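Local coordinates for VirX1 (Cyanophage Syn10, PDB 6QGM), which probably works as a flavin-dependent viral halogenase that iodinates diverse substrates, at residues B[328-333]-B[349-354]; B[245-250]-B[399-404]; B[48-53]-B[358-363]; B[237-242]-B[336-341]. All coordinates share one frame; numbering follows the deposited sequence.

Interaction 1 of 4, residues B[328-333]-B[349-354]; sequences IGHGKR and GFIEPL
Gly-331 and Phe-350 meet between the middle and outer strands of a small three-stranded antiparallel sheet within the tryptophan-halogenase fold, the outer one, 349-350, short and weakly bonded. Phe-350 N donates to Gly-331 O at 3.0 Å, and Gly-331 N returns a longer, more bent bond to Phe-350 O. Lys-332 and Gly-349 follow as a non-hydrogen-bonded antiparallel pair. The side chains carry the rest. With its CG anti to the backbone N (chi1 171°), Phe-350 turns the edge of its ring toward the face of His-330, a T-shaped pair with centroids 5.9 Å apart; the same ring meets Ile-328, CE1 lying 4.0 Å from CD1 of the isoleucine. His-330 sits at the centre of an inverse gamma turn, and its imidazole extends from there to the aliphatic part of Glu-352, where CE1 of the histidine comes within 3.4 Å of CG. Asn-250 O receives the bond of His-330 ND1. The buried carboxylate of Glu-352 is held at both oxygens, OE1 by Asn-250 and Trp-280, OE2 by Tyr-407, and its plane stands 73° from that of the imidazole. Glu-352 OE2 lies at the imidazole edge, in the ring plane, 3.8 Å from His-330 CE1.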
loop_
_atom_site.group_PDB
_atom_site.type_symbol
_atom_site.label_atom_id
_atom_site.label_comp_id
_atom_site.label_asym_id
_atom_site.label_seq_id
_atom_site.Cartn_x
_atom_site.Cartn_y
_atom_site.Cartn_z
ATOM N N ILE B 328 2.957 28.807 -21.104
ATOM C CA ILE B 328 3.559 27.625 -20.433
ATOM C C ILE B 328 2.537 26.490 -20.513
ATOM O O ILE B 328 1.381 26.701 -20.045
ATOM C CB ILE B 328 3.994 27.918 -18.983
ATOM C CG1 ILE B 328 2.862 28.482 -18.120
ATOM C CG2 ILE B 328 5.217 28.819 -18.992
ATOM C CD1 ILE B 328 3.012 28.160 -16.645
ATOM N N GLY B 329 2.954 25.346 -21.078
ATOM C CA GLY B 329 2.210 24.086 -20.988
ATOM C C GLY B 329 2.309 23.488 -19.594
ATOM O O GLY B 329 3.131 22.568 -19.465
ATOM N N HIS B 330 1.499 23.958 -18.631
ATOM C CA HIS B 330 1.579 23.560 -17.200
ATOM C C HIS B 330 0.809 22.248 -16.985
ATOM O O HIS B 330 -0.390 22.282 -16.620
ATOM C CB HIS B 330 1.089 24.682 -16.276
ATOM C CG HIS B 330 1.687 24.628 -14.907
ATOM N ND1 HIS B 330 1.571 25.659 -14.019
ATOM C CD2 HIS B 330 2.433 23.690 -14.293
ATOM C CE1 HIS B 330 2.193 25.352 -12.902
ATOM N NE2 HIS B 330 2.733 24.152 -13.046
ATOM N N GLY B 331 1.496 21.131 -17.213
ATOM C CA GLY B 331 0.880 19.798 -17.286
ATOM C C GLY B 331 1.826 18.802 -17.914
ATOM O O GLY B 331 3.048 19.029 -17.884
ATOM N N LYS B 332 1.266 17.735 -18.476
ATOM C CA LYS B 332 2.012 16.618 -19.102
ATOM C C LYS B 332 1.168 16.056 -20.242
ATOM O O LYS B 332 -0.074 16.085 -20.142
ATOM C CB LYS B 332 2.236 15.496 -18.088
ATOM C CG LYS B 332 1.013 15.249 -17.214
ATOM C CD LYS B 332 0.942 13.911 -16.573
ATOM C CE LYS B 332 -0.464 13.614 -16.101
ATOM N NZ LYS B 332 -0.502 12.388 -15.263
ATOM N N ARG B 333 1.832 15.539 -21.269
ATOM C CA ARG B 333 1.203 14.627 -22.246
ATOM C C ARG B 333 0.781 13.359 -21.487
ATOM O O ARG B 333 1.408 13.021 -20.448
ATOM C CB ARG B 333 2.180 14.318 -23.378
ATOM C CG ARG B 333 2.706 15.543 -24.110
ATOM C CD ARG B 333 1.623 16.194 -24.944
ATOM N NE ARG B 333 1.911 17.586 -25.256
ATOM C CZ ARG B 333 1.112 18.352 -25.979
ATOM N NH1 ARG B 333 -0.003 17.850 -26.482
ATOM N NH2 ARG B 333 1.424 19.609 -26.202
ATOM N N GLY B 349 6.355 17.500 -20.646
ATOM C CA GLY B 349 5.761 18.025 -19.394
ATOM C C GLY B 349 6.531 19.207 -18.835
ATOM O O GLY B 349 7.688 19.460 -19.265
ATOM N N PHE B 350 5.901 19.924 -17.910
ATOM C CA PHE B 350 6.463 21.124 -17.256
ATOM C C PHE B 350 5.692 21.364 -15.954
ATOM O O PHE B 350 4.450 21.334 -15.971
ATOM C CB PHE B 350 6.409 22.302 -18.237
ATOM C CG PHE B 350 6.754 23.643 -17.643
ATOM C CD1 PHE B 350 5.802 24.391 -16.973
ATOM C CD2 PHE B 350 8.040 24.155 -17.739
ATOM C CE1 PHE B 350 6.125 25.629 -16.430
ATOM C CE2 PHE B 350 8.359 25.386 -17.185
ATOM C CZ PHE B 350 7.401 26.120 -16.544
ATOM N N ILE B 351 6.414 21.576 -14.858
ATOM C CA ILE B 351 5.899 22.181 -13.596
ATOM C C ILE B 351 6.555 23.552 -13.465
ATOM O O ILE B 351 7.745 23.647 -13.740
ATOM C CB ILE B 351 6.194 21.284 -12.379
ATOM C CG1 ILE B 351 5.799 19.832 -12.634
ATOM C CG2 ILE B 351 5.542 21.832 -11.119
ATOM C CD1 ILE B 351 6.528 18.840 -11.768
ATOM N N GLU B 352 5.801 24.586 -13.100
ATOM C CA GLU B 352 6.386 25.920 -12.815
ATOM C C GLU B 352 7.564 25.681 -11.877
ATOM O O GLU B 352 7.470 24.836 -10.983
ATOM C CB GLU B 352 5.330 26.854 -12.235
ATOM C CG GLU B 352 4.738 26.401 -10.897
ATOM C CD GLU B 352 3.763 27.406 -10.325
ATOM O OE1 GLU B 352 3.882 28.576 -10.708
ATOM O OE2 GLU B 352 2.854 27.029 -9.597
ATOM N N PRO B 353 8.710 26.374 -12.063
ATOM C CA PRO B 353 9.960 26.008 -11.369
ATOM C C PRO B 353 10.072 26.476 -9.908
ATOM O O PRO B 353 11.110 26.937 -9.524
ATOM C CB PRO B 353 11.023 26.673 -12.244
ATOM C CG PRO B 353 10.314 27.953 -12.690
ATOM C CD PRO B 353 8.868 27.547 -12.931
ATOM N N LEU B 354 9.006 26.322 -9.128
ATOM C CA LEU B 354 8.963 26.685 -7.684
ATOM C C LEU B 354 9.849 25.710 -6.890
ATOM O O LEU B 354 10.355 26.106 -5.820
ATOM C CB LEU B 354 7.509 26.641 -7.195
ATOM C CG LEU B 354 7.291 27.140 -5.771
ATOM C CD1 LEU B 354 7.723 28.585 -5.627
ATOM C CD2 LEU B 354 5.840 26.988 -5.349
#

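Interaction 2 of 4, residues B[245-250]-B[399-404]; sequences SKKLAN and FSDFVA
Lys-247 reaches across to the helix with its ammonium group, where NZ is shared by two side-chain oxygens. One is Ser-400 OG, hydrogen-bonded to NZ at 2.8 Å; the other is Asp-401 OD1, in a salt bridge with NZ at 2.9 Å. The lysine comes at that oxygen from above the carboxylate plane, about 70° out of it. Its chain leaves CB with CG between the backbone N and the carbonyl carbon (chi1 53°) and then runs extended, so that CB passes Ala-404 CB at 4.1 Å before NZ arrives one helical turn earlier, at Ser-400. Leu-248 supplies the apolar half. Its CD2 touches Val-403 CG1 at 3.8 Å, crossing that side chain at about a right angle, and also abuts Ala-404 CA, while CD1 faces the Ser-400 carbonyl oxygen. What results is a loop laid on a helix: residues 245-250 connect strand 241-243 to strand 252-258, and they rest against the long helix 382-408. In the second shell, Trp-442 NE1 donates to the same oxygen of Asp-401 that takes the lysine. Ser-400 OG can give its one proton to the carbonyl oxygen of Ile-396 or of Asp-397, or share it, while accepting from the lysine. Further along the loop, Ala-249 packs on Tyr-417 and Trp-420, and the hydroxyl of Tyr-417 bonds Asn-250 OD1.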
loop_
_atom_site.group_PDB
_atom_site.type_symbol
_atom_site.label_atom_id
_atom_site.label_comp_id
_atom_site.label_asym_id
_atom_site.label_seq_id
_atom_site.Cartn_x
_atom_site.Cartn_y
_atom_site.Cartn_z
ATOM N N SER B 245 -4.255 22.440 -13.897
ATOM C CA SER B 245 -5.042 23.648 -13.506
ATOM C C SER B 245 -5.981 23.364 -12.324
ATOM O O SER B 245 -6.453 24.342 -11.700
ATOM C CB SER B 245 -5.800 24.244 -14.666
ATOM O OG SER B 245 -6.286 23.235 -15.521
ATOM N N LYS B 246 -6.236 22.091 -12.014
ATOM C CA LYS B 246 -7.075 21.694 -10.858
ATOM C C LYS B 246 -6.341 21.904 -9.528
ATOM O O LYS B 246 -7.067 22.079 -8.542
ATOM C CB LYS B 246 -7.589 20.265 -11.064
ATOM C CG LYS B 246 -8.982 20.217 -11.693
ATOM C CD LYS B 246 -9.214 19.281 -12.879
ATOM C CE LYS B 246 -10.307 19.851 -13.755
ATOM N NZ LYS B 246 -10.894 18.812 -14.633
ATOM N N LYS B 247 -4.999 21.927 -9.488
ATOM C CA LYS B 247 -4.234 22.166 -8.218
ATOM C C LYS B 247 -3.227 23.326 -8.352
ATOM O O LYS B 247 -2.817 23.897 -7.291
ATOM C CB LYS B 247 -3.521 20.892 -7.751
ATOM C CG LYS B 247 -2.645 20.230 -8.802
ATOM C CD LYS B 247 -2.203 18.860 -8.411
ATOM C CE LYS B 247 -1.141 18.352 -9.341
ATOM N NZ LYS B 247 -0.746 16.979 -8.970
ATOM N N LEU B 248 -2.805 23.654 -9.572
ATOM C CA LEU B 248 -1.857 24.760 -9.843
ATOM C C LEU B 248 -2.520 25.747 -10.807
ATOM O O LEU B 248 -2.819 25.350 -11.945
ATOM C CB LEU B 248 -0.562 24.173 -10.420
ATOM C CG LEU B 248 0.218 23.264 -9.484
ATOM C CD1 LEU B 248 1.268 22.477 -10.253
ATOM C CD2 LEU B 248 0.862 24.080 -8.369
ATOM N N ALA B 249 -2.702 26.990 -10.364
ATOM C CA ALA B 249 -3.472 28.032 -11.079
ATOM C C ALA B 249 -2.607 28.735 -12.132
ATOM O O ALA B 249 -3.181 29.389 -13.002
ATOM C CB ALA B 249 -4.028 29.008 -10.076
ATOM N N ASN B 250 -1.285 28.616 -12.055
ATOM C CA ASN B 250 -0.341 29.430 -12.868
ATOM C C ASN B 250 -0.270 28.854 -14.286
ATOM O O ASN B 250 0.075 27.697 -14.438
ATOM C CB ASN B 250 1.017 29.563 -12.160
ATOM C CG ASN B 250 0.902 30.321 -10.856
ATOM O OD1 ASN B 250 -0.047 31.072 -10.671
ATOM N ND2 ASN B 250 1.862 30.143 -9.957
ATOM N N PHE B 399 5.796 15.503 -8.162
ATOM C CA PHE B 399 6.417 16.844 -8.055
ATOM C C PHE B 399 5.337 17.920 -8.148
ATOM O O PHE B 399 5.478 18.920 -7.432
ATOM C CB PHE B 399 7.534 17.013 -9.087
ATOM C CG PHE B 399 8.893 16.643 -8.569
ATOM C CD1 PHE B 399 9.591 17.537 -7.766
ATOM C CD2 PHE B 399 9.440 15.390 -8.811
ATOM C CE1 PHE B 399 10.818 17.191 -7.222
ATOM C CE2 PHE B 399 10.670 15.048 -8.270
ATOM C CZ PHE B 399 11.359 15.956 -7.494
ATOM N N SER B 400 4.312 17.735 -8.986
ATOM C CA SER B 400 3.216 18.728 -9.166
ATOM C C SER B 400 2.399 18.833 -7.867
ATOM O O SER B 400 2.056 19.976 -7.492
ATOM C CB SER B 400 2.356 18.420 -10.379
ATOM O OG SER B 400 1.717 17.161 -10.252
ATOM N N ASP B 401 2.132 17.707 -7.188
ATOM C CA ASP B 401 1.501 17.676 -5.835
ATOM C C ASP B 401 2.379 18.406 -4.814
ATOM O O ASP B 401 1.836 19.192 -4.013
ATOM C CB ASP B 401 1.242 16.243 -5.351
ATOM C CG ASP B 401 -0.091 15.670 -5.783
ATOM O OD1 ASP B 401 -0.975 16.456 -6.145
ATOM O OD2 ASP B 401 -0.226 14.451 -5.777
ATOM N N PHE B 402 3.684 18.142 -4.814
ATOM C CA PHE B 402 4.645 18.771 -3.872
ATOM C C PHE B 402 4.603 20.291 -4.056
ATOM O O PHE B 402 4.500 21.038 -3.059
ATOM C CB PHE B 402 6.048 18.193 -4.068
ATOM C CG PHE B 402 7.098 18.801 -3.170
ATOM C CD1 PHE B 402 6.847 19.098 -1.837
ATOM C CD2 PHE B 402 8.365 19.049 -3.661
ATOM C CE1 PHE B 402 7.837 19.661 -1.035
ATOM C CE2 PHE B 402 9.350 19.617 -2.865
ATOM C CZ PHE B 402 9.088 19.929 -1.559
ATOM N N VAL B 403 4.651 20.747 -5.308
ATOM C CA VAL B 403 4.614 22.197 -5.663
ATOM C C VAL B 403 3.268 22.766 -5.183
ATOM O O VAL B 403 3.281 23.837 -4.580
ATOM C CB VAL B 403 4.865 22.407 -7.172
ATOM C CG1 VAL B 403 4.539 23.808 -7.637
ATOM C CG2 VAL B 403 6.290 22.065 -7.532
ATOM N N ALA B 404 2.157 22.052 -5.390
ATOM C CA ALA B 404 0.808 22.486 -4.961
ATOM C C ALA B 404 0.778 22.709 -3.439
ATOM O O ALA B 404 0.077 23.646 -3.002
ATOM C CB ALA B 404 -0.241 21.485 -5.395
#

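Interaction 3 of 4, residues B[48-53]-B[358-363]; sequences STLGHF and GLLTTH
Thr-49 OG1 is hydrogen-bonded to the carbonyl oxygen of Tyr-165, on strand 164-168, while its methyl group looks the other way, CG2 lying 4.1 Å from Leu-359 CD1. These side chains run alongside each other. That threonine methyl also covers the centre of one face of the Phe-53 ring, and CE1 of Phe-53 meets Leu-359 CD1 at 3.7 Å. Here the loop leading into helix 52-59 packs against the start of helix 360-373 and the residue before it. His-363 is the broadest partner there: with CG between the backbone N and the carbonyl carbon (chi1 46°), its ring faces the backbone of His-52, NE2 standing 3.6 Å from His-52 CB. Its ND1 lies at the edge of the Phe-53 ring, in plane, 3.9 Å from CD1, and the carbonyl oxygen of Leu-359 sits over the centre of one face of the His-363 imidazole. Leu-360 completes the contact, its CD1 reaching Leu-50 CD1 at 4.0 Å and resting above one face of the His-52 imidazole, toward the rim. Between the two segments the chemistry is van der Waals, aliphatic carbon against ring and methyl against methyl, so the contact probably depends on close fit more than on directed polar bonds.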
loop_
_atom_site.group_PDB
_atom_site.type_symbol
_atom_site.label_atom_id
_atom_site.label_comp_id
_atom_site.label_asym_id
_atom_site.label_seq_id
_atom_site.Cartn_x
_atom_site.Cartn_y
_atom_site.Cartn_z
ATOM N N SER B 48 17.637 27.228 -12.594
ATOM C CA SER B 48 18.239 26.508 -11.439
ATOM C C SER B 48 17.940 25.010 -11.572
ATOM O O SER B 48 16.947 24.645 -12.233
ATOM C CB SER B 48 17.799 27.084 -10.094
ATOM O OG SER B 48 16.438 26.864 -9.843
ATOM N N THR B 49 18.814 24.184 -11.002
ATOM C CA THR B 49 18.804 22.707 -11.102
ATOM C C THR B 49 18.516 22.129 -9.717
ATOM O O THR B 49 18.491 22.890 -8.738
ATOM C CB THR B 49 20.141 22.215 -11.671
ATOM O OG1 THR B 49 21.165 22.495 -10.707
ATOM C CG2 THR B 49 20.506 22.846 -13.005
ATOM N N LEU B 50 18.300 20.819 -9.658
ATOM C CA LEU B 50 18.165 20.029 -8.406
ATOM C C LEU B 50 19.484 19.303 -8.137
ATOM O O LEU B 50 20.419 19.410 -8.990
ATOM C CB LEU B 50 17.055 18.997 -8.632
ATOM C CG LEU B 50 15.662 19.564 -8.856
ATOM C CD1 LEU B 50 14.788 18.560 -9.597
ATOM C CD2 LEU B 50 15.068 19.979 -7.525
ATOM N N GLY B 51 19.539 18.579 -7.006
ATOM C CA GLY B 51 20.555 17.543 -6.741
ATOM C C GLY B 51 20.657 16.550 -7.884
ATOM O O GLY B 51 21.786 16.251 -8.285
ATOM N N HIS B 52 19.519 16.092 -8.401
ATOM C CA HIS B 52 19.369 15.126 -9.528
ATOM C C HIS B 52 20.399 15.435 -10.631
ATOM O O HIS B 52 20.964 14.494 -11.214
ATOM C CB HIS B 52 17.930 15.196 -10.113
ATOM C CG HIS B 52 16.903 14.219 -9.599
ATOM N ND1 HIS B 52 16.297 14.342 -8.345
ATOM C CD2 HIS B 52 16.332 13.142 -10.192
ATOM C CE1 HIS B 52 15.440 13.350 -8.175
ATOM N NE2 HIS B 52 15.447 12.594 -9.296
ATOM N N PHE B 53 20.610 16.725 -10.913
ATOM C CA PHE B 53 21.508 17.257 -11.977
ATOM C C PHE B 53 22.941 16.763 -11.782
ATOM O O PHE B 53 23.651 16.581 -12.792
ATOM C CB PHE B 53 21.472 18.780 -11.967
ATOM C CG PHE B 53 22.083 19.457 -13.171
ATOM C CD1 PHE B 53 21.561 19.276 -14.439
ATOM C CD2 PHE B 53 23.160 20.313 -13.033
ATOM C CE1 PHE B 53 22.106 19.921 -15.537
ATOM C CE2 PHE B 53 23.716 20.944 -14.131
ATOM C CZ PHE B 53 23.184 20.752 -15.382
ATOM N N GLY B 358 12.403 22.605 -13.475
ATOM C CA GLY B 358 12.642 22.910 -14.901
ATOM C C GLY B 358 13.243 21.747 -15.679
ATOM O O GLY B 358 12.587 21.233 -16.568
ATOM N N LEU B 359 14.454 21.326 -15.344
ATOM C CA LEU B 359 15.231 20.305 -16.104
ATOM C C LEU B 359 14.813 18.879 -15.726
ATOM O O LEU B 359 15.385 17.943 -16.343
ATOM C CB LEU B 359 16.735 20.491 -15.838
ATOM C CG LEU B 359 17.424 21.622 -16.604
ATOM C CD1 LEU B 359 18.938 21.442 -16.566
ATOM C CD2 LEU B 359 16.952 21.700 -18.049
ATOM N N LEU B 360 13.875 18.680 -14.792
ATOM C CA LEU B 360 13.527 17.324 -14.264
ATOM C C LEU B 360 12.973 16.460 -15.402
ATOM O O LEU B 360 13.507 15.383 -15.682
ATOM C CB LEU B 360 12.484 17.442 -13.149
ATOM C CG LEU B 360 12.048 16.112 -12.543
ATOM C CD1 LEU B 360 13.159 15.541 -11.663
ATOM C CD2 LEU B 360 10.762 16.288 -11.743
ATOM N N THR B 361 11.891 16.946 -15.996
ATOM C CA THR B 361 11.237 16.393 -17.207
ATOM C C THR B 361 12.313 15.961 -18.224
ATOM O O THR B 361 12.023 15.050 -19.022
ATOM C CB THR B 361 10.200 17.410 -17.710
ATOM O OG1 THR B 361 9.566 16.863 -18.863
ATOM C CG2 THR B 361 10.791 18.768 -18.040
ATOM N N THR B 362 13.508 16.573 -18.201
ATOM C CA THR B 362 14.593 16.356 -19.199
ATOM C C THR B 362 15.552 15.239 -18.750
ATOM O O THR B 362 15.564 14.209 -19.456
ATOM C CB THR B 362 15.336 17.656 -19.529
ATOM O OG1 THR B 362 14.348 18.637 -19.849
ATOM C CG2 THR B 362 16.327 17.512 -20.665
ATOM N N HIS B 363 16.338 15.413 -17.673
ATOM C CA HIS B 363 17.444 14.465 -17.327
ATOM C C HIS B 363 16.861 13.125 -16.862
ATOM O O HIS B 363 17.513 12.105 -17.129
ATOM C CB HIS B 363 18.498 15.014 -16.338
ATOM C CG HIS B 363 17.961 15.721 -15.140
ATOM N ND1 HIS B 363 18.440 16.955 -14.745
ATOM C CD2 HIS B 363 16.973 15.411 -14.275
ATOM C CE1 HIS B 363 17.780 17.367 -13.682
ATOM N NE2 HIS B 363 16.875 16.436 -13.375
#

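Interaction 4 of 4, residues B[237-242]-B[336-341]; sequences MGEAFS and AWVNNC
Met-237 and Val-338 provide the apolar part of this contact, their side chains running antiparallel alongside one another. CB of the methionine comes to 4.2 Å from Val-338 CG1, and its CG lies 4.0 Å from Cys-341 CB. The chain is bent about CB-CG (chi2 -63°) and again about CG-SD, which carries the thioether toward Asn-339; the exact place of the terminal methyl there is doubtful. Leu-233 and Leu-232, from helix 231-236, extend the same apolar surface, the first against Val-338 and the second against Cys-341. The valine and the cysteine belong to a beta hairpin whose type II' turn runs from Val-338 to Cys-341, with Asn-339 and Asn-340 at its centre. Its arms, 337-338 and 341-343, lie at one edge of the large mixed sheet, which is consistent with the Rossmann-like flavin-binding part of such halogenases, and Val-338 and Cys-341 are joined by backbone bonds in both directions, Val-338 N to Cys-341 O at 2.9 Å and Cys-341 N to Val-338 O at 3.0 Å. In the facing segment, the chain leaves helix 231-236 through Gly-238, which adopts positive phi. A mixed contact follows at Glu-239, whose carboxylate is laid against a methyl: OE1 is 3.4 Å from Val-338 CG2, and CD 3.6 Å from that same carbon. The charge itself is satisfied by neighbours of the hairpin, since OE1 forms a salt bridge with Arg-335 and OE2 a hydrogen bond with Thr-334. The backbone oxygen of Glu-239 accepts from Arg-333 NH1.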
loop_
_atom_site.group_PDB
_atom_site.type_symbol
_atom_site.label_atom_id
_atom_site.label_comp_id
_atom_site.label_asym_id
_atom_site.label_seq_id
_atom_site.Cartn_x
_atom_site.Cartn_y
_atom_site.Cartn_z
ATOM N N MET B 237 2.191 13.189 -33.594
ATOM C CA MET B 237 1.705 11.901 -33.013
ATOM C C MET B 237 0.370 12.130 -32.292
ATOM O O MET B 237 -0.292 11.137 -31.922
ATOM C CB MET B 237 2.720 11.291 -32.038
ATOM C CG MET B 237 3.981 10.727 -32.709
ATOM S SD MET B 237 3.718 9.342 -33.851
ATOM C CE MET B 237 2.654 8.359 -32.807
ATOM N N GLY B 238 -0.006 13.391 -32.084
ATOM C CA GLY B 238 -1.332 13.783 -31.575
ATOM C C GLY B 238 -1.566 13.417 -30.122
ATOM O O GLY B 238 -2.720 13.243 -29.765
ATOM N N GLU B 239 -0.534 13.330 -29.291
ATOM C CA GLU B 239 -0.720 12.922 -27.869
ATOM C C GLU B 239 -1.369 14.071 -27.083
ATOM O O GLU B 239 -0.851 15.204 -27.107
ATOM C CB GLU B 239 0.594 12.470 -27.222
ATOM C CG GLU B 239 0.382 11.616 -25.979
ATOM C CD GLU B 239 -0.408 10.334 -26.196
ATOM O OE1 GLU B 239 -0.525 9.894 -27.363
ATOM O OE2 GLU B 239 -0.912 9.773 -25.210
ATOM N N ALA B 240 -2.468 13.750 -26.402
ATOM C CA ALA B 240 -3.281 14.654 -25.558
ATOM C C ALA B 240 -2.410 15.293 -24.478
ATOM O O ALA B 240 -1.394 14.704 -24.124
ATOM C CB ALA B 240 -4.410 13.867 -24.935
ATOM N N PHE B 241 -2.864 16.416 -23.928
ATOM C CA PHE B 241 -2.200 17.172 -22.845
ATOM C C PHE B 241 -3.124 17.252 -21.626
ATOM O O PHE B 241 -4.190 17.835 -21.740
ATOM C CB PHE B 241 -1.816 18.555 -23.372
ATOM C CG PHE B 241 -1.074 19.397 -22.376
ATOM C CD1 PHE B 241 0.275 19.172 -22.120
ATOM C CD2 PHE B 241 -1.737 20.392 -21.666
ATOM C CE1 PHE B 241 0.949 19.929 -21.181
ATOM C CE2 PHE B 241 -1.062 21.143 -20.718
ATOM C CZ PHE B 241 0.273 20.896 -20.482
ATOM N N SER B 242 -2.713 16.697 -20.480
ATOM C CA SER B 242 -3.400 16.871 -19.167
ATOM C C SER B 242 -2.845 18.104 -18.463
ATOM O O SER B 242 -1.711 18.075 -17.997
ATOM C CB SER B 242 -3.245 15.665 -18.270
ATOM O OG SER B 242 -3.725 14.487 -18.887
ATOM N N ALA B 336 4.760 9.883 -22.719
ATOM C CA ALA B 336 6.044 10.465 -23.166
ATOM C C ALA B 336 6.549 9.719 -24.407
ATOM O O ALA B 336 7.040 10.383 -25.355
ATOM C CB ALA B 336 7.030 10.373 -22.041
ATOM N N TRP B 337 6.436 8.383 -24.392
ATOM C CA TRP B 337 6.858 7.488 -25.496
ATOM C C TRP B 337 5.619 6.993 -26.236
ATOM O O TRP B 337 4.871 6.190 -25.658
ATOM C CB TRP B 337 7.683 6.334 -24.935
ATOM C CG TRP B 337 8.572 5.672 -25.943
ATOM C CD1 TRP B 337 8.363 5.541 -27.286
ATOM C CD2 TRP B 337 9.825 5.028 -25.664
ATOM N NE1 TRP B 337 9.398 4.861 -27.863
ATOM C CE2 TRP B 337 10.314 4.538 -26.894
ATOM C CE3 TRP B 337 10.576 4.832 -24.503
ATOM C CZ2 TRP B 337 11.527 3.855 -26.990
ATOM C CZ3 TRP B 337 11.774 4.161 -24.605
ATOM C CH2 TRP B 337 12.234 3.662 -25.825
ATOM N N VAL B 338 5.400 7.494 -27.451
ATOM C CA VAL B 338 4.244 7.128 -28.318
ATOM C C VAL B 338 4.810 6.668 -29.659
ATOM O O VAL B 338 5.572 7.450 -30.272
ATOM C CB VAL B 338 3.293 8.325 -28.500
ATOM C CG1 VAL B 338 2.193 8.028 -29.501
ATOM C CG2 VAL B 338 2.713 8.773 -27.179
ATOM N N ASN B 339 4.441 5.469 -30.105
ATOM C CA ASN B 339 5.050 4.813 -31.286
ATOM C C ASN B 339 6.560 4.995 -31.182
ATOM O O ASN B 339 7.076 4.764 -30.067
ATOM C CB ASN B 339 4.409 5.345 -32.567
ATOM C CG ASN B 339 2.950 4.985 -32.605
ATOM O OD1 ASN B 339 2.099 5.854 -32.596
ATOM N ND2 ASN B 339 2.664 3.695 -32.564
ATOM N N ASN B 340 7.213 5.455 -32.255
ATOM C CA ASN B 340 8.690 5.548 -32.360
ATOM C C ASN B 340 9.145 6.992 -32.102
ATOM O O ASN B 340 10.144 7.403 -32.713
ATOM C CB ASN B 340 9.174 5.008 -33.709
ATOM C CG ASN B 340 8.731 5.833 -34.890
ATOM O OD1 ASN B 340 7.684 6.481 -34.855
ATOM N ND2 ASN B 340 9.539 5.830 -35.938
ATOM N N CYS B 341 8.459 7.705 -31.205
ATOM C CA CYS B 341 8.754 9.113 -30.828
ATOM C C CYS B 341 8.703 9.258 -29.300
ATOM O O CYS B 341 7.727 8.759 -28.702
ATOM C CB CYS B 341 7.768 10.061 -31.491
ATOM S SG CYS B 341 7.730 11.709 -30.730
#

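In the fold
From the N terminus, residues 48-53 open interaction 3, which closes only at 358-363 and joins the starts of helices 52-59 and 360-373. Within that loop 237-242 opens interaction 4, which closes at 336-341, tying the end of helix 231-236 to the edge hairpin of the large mixed sheet. Interaction 2 opens at 245-250, in the loop after strand 241-243, and waits for helix 382-408, so it crosses interactions 3 and 4. Interaction 1 crosses interaction 4, strands 331-333 and 241-243 being neighbours in the small sheet, and is nested in both interactions 2 and 3. Asn-250 bridges interactions 1 and 2, Thr-361 bonds Gly-349 between interactions 1 and 3, and Phe-399 packs on Leu-360.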